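Local coordinates for geranyl diphosphate synthase small subunit (Antirrhinum majus, PDB 3QKC), which probably partners a catalytic large subunit in making geranyl diphosphate, the C10 precursor of monoterpenes, from isopentenyl and dimethylallyl diphosphates, at residues Leu52-Ala55 against Ala56-Val60; Arg131-Pro134 against Asp135-Leu138; Arg146-Ser150 against Glu151-Glu155. One frame throughout, in Å; residues are numbered along the deposited sequence.

Interaction 1 (Leu52-Ala55 against Ala56-Val60)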
loop_
_atom_site.group_PDB
_atom_site.type_symbol
_atom_site.label_atom_id
_atom_site.label_comp_id
_atom_site.label_asym_id
_atom_site.label_seq_id
_atom_site.Cartn_x
_atom_site.Cartn_y
_atom_site.Cartn_z
ATOM N N LEU A 52 7.340 11.661 15.944
ATOM C CA LEU A 52 6.299 11.448 16.960
ATOM C C LEU A 52 6.069 9.946 17.213
ATOM O O LEU A 52 5.872 9.521 18.353
ATOM C CB LEU A 52 4.993 12.141 16.575
ATOM C CG LEU A 52 3.785 12.031 17.508
ATOM C CD1 LEU A 52 4.141 12.480 18.936
ATOM C CD2 LEU A 52 2.581 12.812 16.970
ATOM N N CYS A 53 6.101 9.155 16.143
ATOM C CA CYS A 53 5.987 7.709 16.271
ATOM C C CYS A 53 6.976 7.137 17.263
ATOM O O CYS A 53 6.583 6.421 18.177
ATOM C CB CYS A 53 6.170 7.024 14.926
ATOM S SG CYS A 53 5.890 5.238 15.072
ATOM N N VAL A 54 8.253 7.468 17.098
ATOM C CA VAL A 54 9.278 6.981 18.019
ATOM C C VAL A 54 9.070 7.512 19.446
ATOM O O VAL A 54 9.151 6.741 20.429
ATOM C CB VAL A 54 10.700 7.281 17.521
ATOM C CG1 VAL A 54 11.743 6.847 18.558
ATOM C CG2 VAL A 54 10.967 6.562 16.185
ATOM N N ALA A 55 8.780 8.810 19.547
ATOM C CA ALA A 55 8.649 9.476 20.838
ATOM C C ALA A 55 7.440 8.975 21.615
ATOM O O ALA A 55 7.488 8.883 22.851
ATOM C CB ALA A 55 8.578 10.969 20.664
ATOM N N ALA A 56 6.368 8.651 20.890
ATOM C CA ALA A 56 5.155 8.112 21.499
ATOM C C ALA A 56 5.436 6.739 22.097
ATOM O O ALA A 56 4.979 6.435 23.196
ATOM C CB ALA A 56 4.005 8.044 20.482
ATOM N N CYS A 57 6.214 5.937 21.372
ATOM C CA CYS A 57 6.633 4.607 21.808
ATOM C C CYS A 57 7.481 4.653 23.075
ATOM O O CYS A 57 7.276 3.860 23.990
ATOM C CB CYS A 57 7.391 3.889 20.687
ATOM S SG CYS A 57 7.811 2.184 21.077
ATOM N N GLU A 58 8.423 5.588 23.116
ATOM C CA GLU A 58 9.283 5.784 24.284
ATOM C C GLU A 58 8.503 6.316 25.490
ATOM O O GLU A 58 8.653 5.807 26.616
ATOM C CB GLU A 58 10.472 6.684 23.937
ATOM C CG GLU A 58 11.495 6.000 23.041
ATOM C CD GLU A 58 12.696 6.882 22.705
ATOM O OE1 GLU A 58 13.738 6.327 22.296
ATOM O OE2 GLU A 58 12.606 8.121 22.837
ATOM N N LEU A 59 7.664 7.322 25.243
ATOM C CA LEU A 59 6.713 7.826 26.238
ATOM C C LEU A 59 6.047 6.723 27.079
ATOM O O LEU A 59 5.864 6.893 28.274
ATOM C CB LEU A 59 5.631 8.684 25.569
ATOM C CG LEU A 59 4.519 9.267 26.455
ATOM C CD1 LEU A 59 5.088 10.148 27.558
ATOM C CD2 LEU A 59 3.510 10.042 25.627
ATOM N N VAL A 60 5.682 5.608 26.452
ATOM C CA VAL A 60 4.951 4.543 27.157
ATOM C C VAL A 60 5.815 3.346 27.567
ATOM O O VAL A 60 5.296 2.332 28.037
ATOM C CB VAL A 60 3.691 4.061 26.366
ATOM C CG1 VAL A 60 2.691 5.205 26.199
ATOM C CG2 VAL A 60 4.079 3.481 25.025
#

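Interaction 2 (Arg131-Pro134 against Asp135-Leu138)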
loop_
_atom_site.group_PDB
_atom_site.type_symbol
_atom_site.label_atom_id
_atom_site.label_comp_id
_atom_site.label_asym_id
_atom_site.label_seq_id
_atom_site.Cartn_x
_atom_site.Cartn_y
_atom_site.Cartn_z
ATOM N N ARG A 131 9.644 -14.079 17.849
ATOM C CA ARG A 131 8.169 -14.152 17.871
ATOM C C ARG A 131 7.566 -12.976 18.649
ATOM O O ARG A 131 7.142 -13.122 19.805
ATOM C CB ARG A 131 7.638 -15.504 18.392
ATOM C CG ARG A 131 8.212 -16.781 17.730
ATOM C CD ARG A 131 8.579 -16.609 16.252
ATOM N NE ARG A 131 7.417 -16.342 15.405
ATOM C CZ ARG A 131 6.932 -17.194 14.508
ATOM N NH1 ARG A 131 5.873 -16.858 13.788
ATOM N NH2 ARG A 131 7.511 -18.375 14.319
ATOM N N ASN A 132 7.538 -11.814 17.995
ATOM C CA ASN A 132 7.117 -10.563 18.627
ATOM C C ASN A 132 5.849 -9.933 18.054
ATOM O O ASN A 132 5.804 -9.531 16.879
ATOM C CB ASN A 132 8.234 -9.514 18.562
ATOM C CG ASN A 132 9.464 -9.911 19.331
ATOM O OD1 ASN A 132 10.578 -9.750 18.837
ATOM N ND2 ASN A 132 9.281 -10.419 20.549
ATOM N N ASN A 133 4.833 -9.825 18.910
ATOM C CA ASN A 133 3.676 -8.952 18.677
ATOM C C ASN A 133 2.979 -9.091 17.310
ATOM O O ASN A 133 2.982 -8.145 16.525
ATOM C CB ASN A 133 4.084 -7.483 18.874
ATOM C CG ASN A 133 5.395 -7.323 19.625
ATOM O OD1 ASN A 133 5.503 -7.670 20.804
ATOM N ND2 ASN A 133 6.400 -6.776 18.939
ATOM N N PRO A 134 2.375 -10.259 17.019
ATOM C CA PRO A 134 1.711 -10.411 15.724
ATOM C C PRO A 134 0.391 -9.653 15.646
ATOM O O PRO A 134 0.051 -9.121 14.589
ATOM C CB PRO A 134 1.449 -11.922 15.627
ATOM C CG PRO A 134 2.255 -12.533 16.697
ATOM C CD PRO A 134 2.360 -11.519 17.779
ATOM N N ASP A 135 -0.351 -9.626 16.750
ATOM C CA ASP A 135 -1.570 -8.829 16.824
ATOM C C ASP A 135 -1.236 -7.337 16.878
ATOM O O ASP A 135 -1.972 -6.518 16.331
ATOM C CB ASP A 135 -2.415 -9.225 18.033
ATOM C CG ASP A 135 -3.703 -8.433 18.125
ATOM O OD1 ASP A 135 -4.553 -8.579 17.224
ATOM O OD2 ASP A 135 -3.861 -7.657 19.091
ATOM N N ARG A 136 -0.127 -6.997 17.533
ATOM C CA ARG A 136 0.347 -5.613 17.589
ATOM C C ARG A 136 0.815 -5.103 16.232
ATOM O O ARG A 136 0.399 -4.029 15.802
ATOM C CB ARG A 136 1.485 -5.451 18.589
ATOM C CG ARG A 136 1.062 -5.046 19.976
ATOM C CD ARG A 136 2.283 -4.925 20.862
ATOM N NE ARG A 136 1.951 -5.138 22.266
ATOM C CZ ARG A 136 2.815 -5.038 23.271
ATOM N NH1 ARG A 136 4.085 -4.710 23.047
ATOM N NH2 ARG A 136 2.400 -5.255 24.509
ATOM N N ILE A 137 1.692 -5.860 15.570
ATOM C CA ILE A 137 2.236 -5.413 14.286
ATOM C C ILE A 137 1.130 -5.357 13.244
ATOM O O ILE A 137 1.106 -4.460 12.406
ATOM C CB ILE A 137 3.494 -6.218 13.856
ATOM C CG1 ILE A 137 4.736 -5.445 14.320
ATOM C CG2 ILE A 137 3.558 -6.394 12.341
ATOM C CD1 ILE A 137 5.899 -6.296 14.784
ATOM N N LEU A 138 0.186 -6.285 13.348
ATOM C CA LEU A 138 -1.014 -6.258 12.533
ATOM C C LEU A 138 -1.827 -5.003 12.830
ATOM O O LEU A 138 -2.318 -4.351 11.906
ATOM C CB LEU A 138 -1.856 -7.497 12.802
ATOM C CG LEU A 138 -2.642 -8.187 11.696
ATOM C CD1 LEU A 138 -1.831 -8.268 10.413
ATOM C CD2 LEU A 138 -3.030 -9.597 12.190
#

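Interaction 3 (Arg146-Ser150 against Glu151-Glu155)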
loop_
_atom_site.group_PDB
_atom_site.type_symbol
_atom_site.label_atom_id
_atom_site.label_comp_id
_atom_site.label_asym_id
_atom_site.label_seq_id
_atom_site.Cartn_x
_atom_site.Cartn_y
_atom_site.Cartn_z
ATOM N N ARG A 146 -4.709 3.000 7.186
ATOM C CA ARG A 146 -5.756 3.981 7.443
ATOM C C ARG A 146 -5.285 5.389 7.058
ATOM O O ARG A 146 -6.063 6.203 6.572
ATOM C CB ARG A 146 -6.148 3.926 8.926
ATOM C CG ARG A 146 -7.436 4.652 9.283
ATOM C CD ARG A 146 -7.800 4.559 10.788
ATOM N NE ARG A 146 -6.939 5.349 11.688
ATOM C CZ ARG A 146 -6.931 6.684 11.777
ATOM N NH1 ARG A 146 -7.716 7.416 10.989
ATOM N NH2 ARG A 146 -6.119 7.297 12.643
ATOM N N VAL A 147 -4.003 5.664 7.262
ATOM C CA VAL A 147 -3.458 6.990 6.992
ATOM C C VAL A 147 -3.315 7.285 5.493
ATOM O O VAL A 147 -3.500 8.415 5.041
ATOM C CB VAL A 147 -2.116 7.225 7.735
ATOM C CG1 VAL A 147 -0.965 6.477 7.073
ATOM C CG2 VAL A 147 -1.812 8.705 7.799
ATOM N N MET A 148 -3.001 6.256 4.725
ATOM C CA MET A 148 -2.689 6.447 3.315
ATOM C C MET A 148 -3.975 6.652 2.517
ATOM O O MET A 148 -3.979 7.393 1.543
ATOM C CB MET A 148 -1.867 5.256 2.805
ATOM C CG MET A 148 -1.160 5.424 1.453
ATOM S SD MET A 148 0.053 6.788 1.311
ATOM C CE MET A 148 -1.048 7.953 0.418
ATOM N N GLY A 149 -5.076 6.047 2.966
ATOM C CA GLY A 149 -6.290 5.962 2.141
ATOM C C GLY A 149 -7.447 6.917 2.367
ATOM O O GLY A 149 -7.258 8.118 2.602
ATOM N N SER A 150 -8.656 6.354 2.275
ATOM C CA SER A 150 -9.932 7.084 2.318
ATOM C C SER A 150 -10.259 7.764 3.650
ATOM O O SER A 150 -11.155 8.618 3.717
ATOM C CB SER A 150 -11.086 6.134 1.962
ATOM O OG SER A 150 -10.678 5.159 1.008
ATOM N N GLU A 151 -9.559 7.371 4.710
ATOM C CA GLU A 151 -9.764 7.980 6.012
ATOM C C GLU A 151 -8.751 9.078 6.209
ATOM O O GLU A 151 -8.887 9.890 7.120
ATOM C CB GLU A 151 -9.614 6.948 7.137
ATOM C CG GLU A 151 -10.649 5.813 7.119
ATOM C CD GLU A 151 -10.703 5.044 8.437
ATOM O OE1 GLU A 151 -10.898 3.806 8.409
ATOM O OE2 GLU A 151 -10.562 5.674 9.504
ATOM N N GLY A 152 -7.742 9.109 5.339
ATOM C CA GLY A 152 -6.593 9.960 5.552
ATOM C C GLY A 152 -6.160 10.756 4.350
ATOM O O GLY A 152 -6.936 11.541 3.806
ATOM N N ILE A 153 -4.908 10.546 3.937
ATOM C CA ILE A 153 -4.246 11.434 2.982
ATOM C C ILE A 153 -4.993 11.614 1.657
ATOM O O ILE A 153 -5.071 12.722 1.149
ATOM C CB ILE A 153 -2.788 11.004 2.710
ATOM C CG1 ILE A 153 -1.905 11.324 3.914
ATOM C CG2 ILE A 153 -2.223 11.719 1.484
ATOM C CD1 ILE A 153 -0.575 10.616 3.885
ATOM N N VAL A 154 -5.518 10.521 1.109
ATOM C CA VAL A 154 -6.176 10.534 -0.198
ATOM C C VAL A 154 -7.546 11.250 -0.109
ATOM O O VAL A 154 -7.965 11.913 -1.059
ATOM C CB VAL A 154 -6.213 9.085 -0.830
ATOM C CG1 VAL A 154 -7.217 8.977 -1.929
ATOM C CG2 VAL A 154 -4.789 8.681 -1.372
ATOM N N GLU A 155 -8.213 11.137 1.042
ATOM C CA GLU A 155 -9.413 11.942 1.327
ATOM C C GLU A 155 -9.030 13.430 1.260
ATOM O O GLU A 155 -9.671 14.215 0.560
ATOM C CB GLU A 155 -9.990 11.621 2.719
ATOM C CG GLU A 155 -11.494 11.239 2.795
ATOM C CD GLU A 155 -12.477 12.272 2.251
ATOM O OE1 GLU A 155 -13.334 12.773 3.042
ATOM O OE2 GLU A 155 -12.431 12.559 1.026
#

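Interaction 1 (Leu52-Ala55 against Ala56-Val60)
Leu52 O accepts Ala56 N at 2.7 Å, the first of four successive i to i+4 hydrogen bonds along this part of helix 48-59. Cys53 O to Cys57 N follows and is the longest of the four at 3.3 Å; Val54 O with Glu58 N and Ala55 O with Leu59 N complete the set. This backbone core is the tight part. The methyl CB of Ala56 lies 3.2 Å from Leu52 O, and CB of Cys57 lies 3.4 Å from Val54 O, so beta carbons fill the space beside carbonyls already engaged in bonds. Outward, Cys53 meets Ala70 and Ala71 of helix 68-85, Leu52 meets Phe208 and Val212 of helix 199-219, and Ala55 and Leu59 touch Ile252 of helix 248-255.

The looser side is that of Glu58, which is only partly buried. Its CG stands beside the backbone N, opposite the carbonyl carbon (chi1 -72°), and the extended chain beyond it runs past Val54, with Glu58 CG 3.6 Å from Val54 O. Further out, the carboxylate carbon, CD of Glu58, passes 4.3 Å from CG1 of Val54, a loose touch; its oxygens are held elsewhere: OE1 forms a salt bridge with Arg64 NE and OE2 is hydrogen-bonded to Tyr9 OH. At Val60 the backbone leaves helical geometry, and its N makes only weak bonds, each 3.4 Å long, to Ala56 O and Cys57 O. The regular bonding, with buried faces turned to three other helices and one polar edge, is that of a core alpha helix at its C-terminal end, in the all-helical fold of the trans-prenyltransferase family.

Interaction 2 (Arg131-Pro134 against Asp135-Leu138)
The chain turns from loop into helix at Asn133, whose positive phi (51°) precedes a first turn in which Asn133 O accepts Ile137 N at 2.8 Å and Pro134 O accepts Leu138 N at 3.1 Å. The second bond is the less regular, its donor standing above the carbonyl plane. On the outer side, Asn133 and Arg136 press their aliphatic parts together: Asn133 CB is 3.3 Å from Arg136 CB and 3.7 Å from Arg136 CD. The nearly eclipsed chi1 of Asn133 (-17°) accompanies this close fit. The extended arginine chain crosses the asparagine obliquely, and the amide and guanidinium planes are 13° apart. Asn133 OD1 nevertheless remains 4.0 Å from Arg136 NH1, a proximity and not a bond. Asn133 occupies the N-cap position of helix 134-148 but its side chain caps nothing; Pro134 takes the first helical place, where a residue without an N-H costs the helix no bond. On the inner side, Ile137 reaches back under the turn, its CD1 3.9 Å from Asn132 O and 4.2 Å from Asn133 ND2, and it packs further on Met123 and Met127. Pro134 meets Pro134 of the second subunit, and Ile137 touches Leu138 of that same neighbouring chain.

Interaction 3 (Arg146-Ser150 against Glu151-Glu155)
Arg146 and Glu151 are brought together by a bend in one chain and the straightness of the other: the arginine runs out with CG opposite its backbone N, then folds at chi3 (71°), while the glutamate, CG beside its backbone N, extends to cross it at about a right angle. The carboxylate therefore lies against the aliphatic stem, with Glu151 OE2 3.2 Å from Arg146 CD and Glu151 CD 3.4 Å from Arg146 CG. The charged ends meet less closely. Arg146 NH1 and Glu151 OE2 form a long salt bridge of 3.7 Å, the oxygen at the guanidinium edge and the two planes 43° apart.

Glu151 is the third residue of a type I beta turn from Gly149 to Gly152, closed by Gly152 N to Gly149 O at 3.0 Å; the same oxygen accepts a weak second bond from Val154 N. A nearly straight bond (176°), Ile153 N to Val147 O at 2.8 Å, ties the start of helix 153-160 to the end of helix 134-148. Gly152 CA adds a CA-H...O contact to Val147 O, and a beta carbon there would run into that oxygen. On the buried side, Met148 CE rests 4.1 Å from Ile153 CG2, and Met148 also packs on Pro117 of the second subunit.

With alanine replacing Glu151, the Arg146 stem would probably lie uncovered on this side and the guanidinium be freer to turn, with Glu143 a weak, distant partner. The junction appears to rest largely on backbone bonds, to which the long ion pair probably adds only weak attraction.

In the fold
Interactions 2 and 3 sit at the N- and C-terminal ends of helix 134-148, their centres about 23 Å apart and nearest atoms about 9 Å apart, and both touch the second subunit. Interaction 1 touches no other protein chain of the assembly; its centre is about 17 Å from that of interaction 2 and about 22 Å from that of interaction 3. Helix 68-85 touches both interactions 1 and 3, reaching Met148 and Ile153 through Met77 and Ala81. Helix 169-195 likewise packs on both interactions 2 and 3. The three thus sample one intrachain helix boundary and two dimer-facing ones, and none of them is identified with a substrate or metal site here.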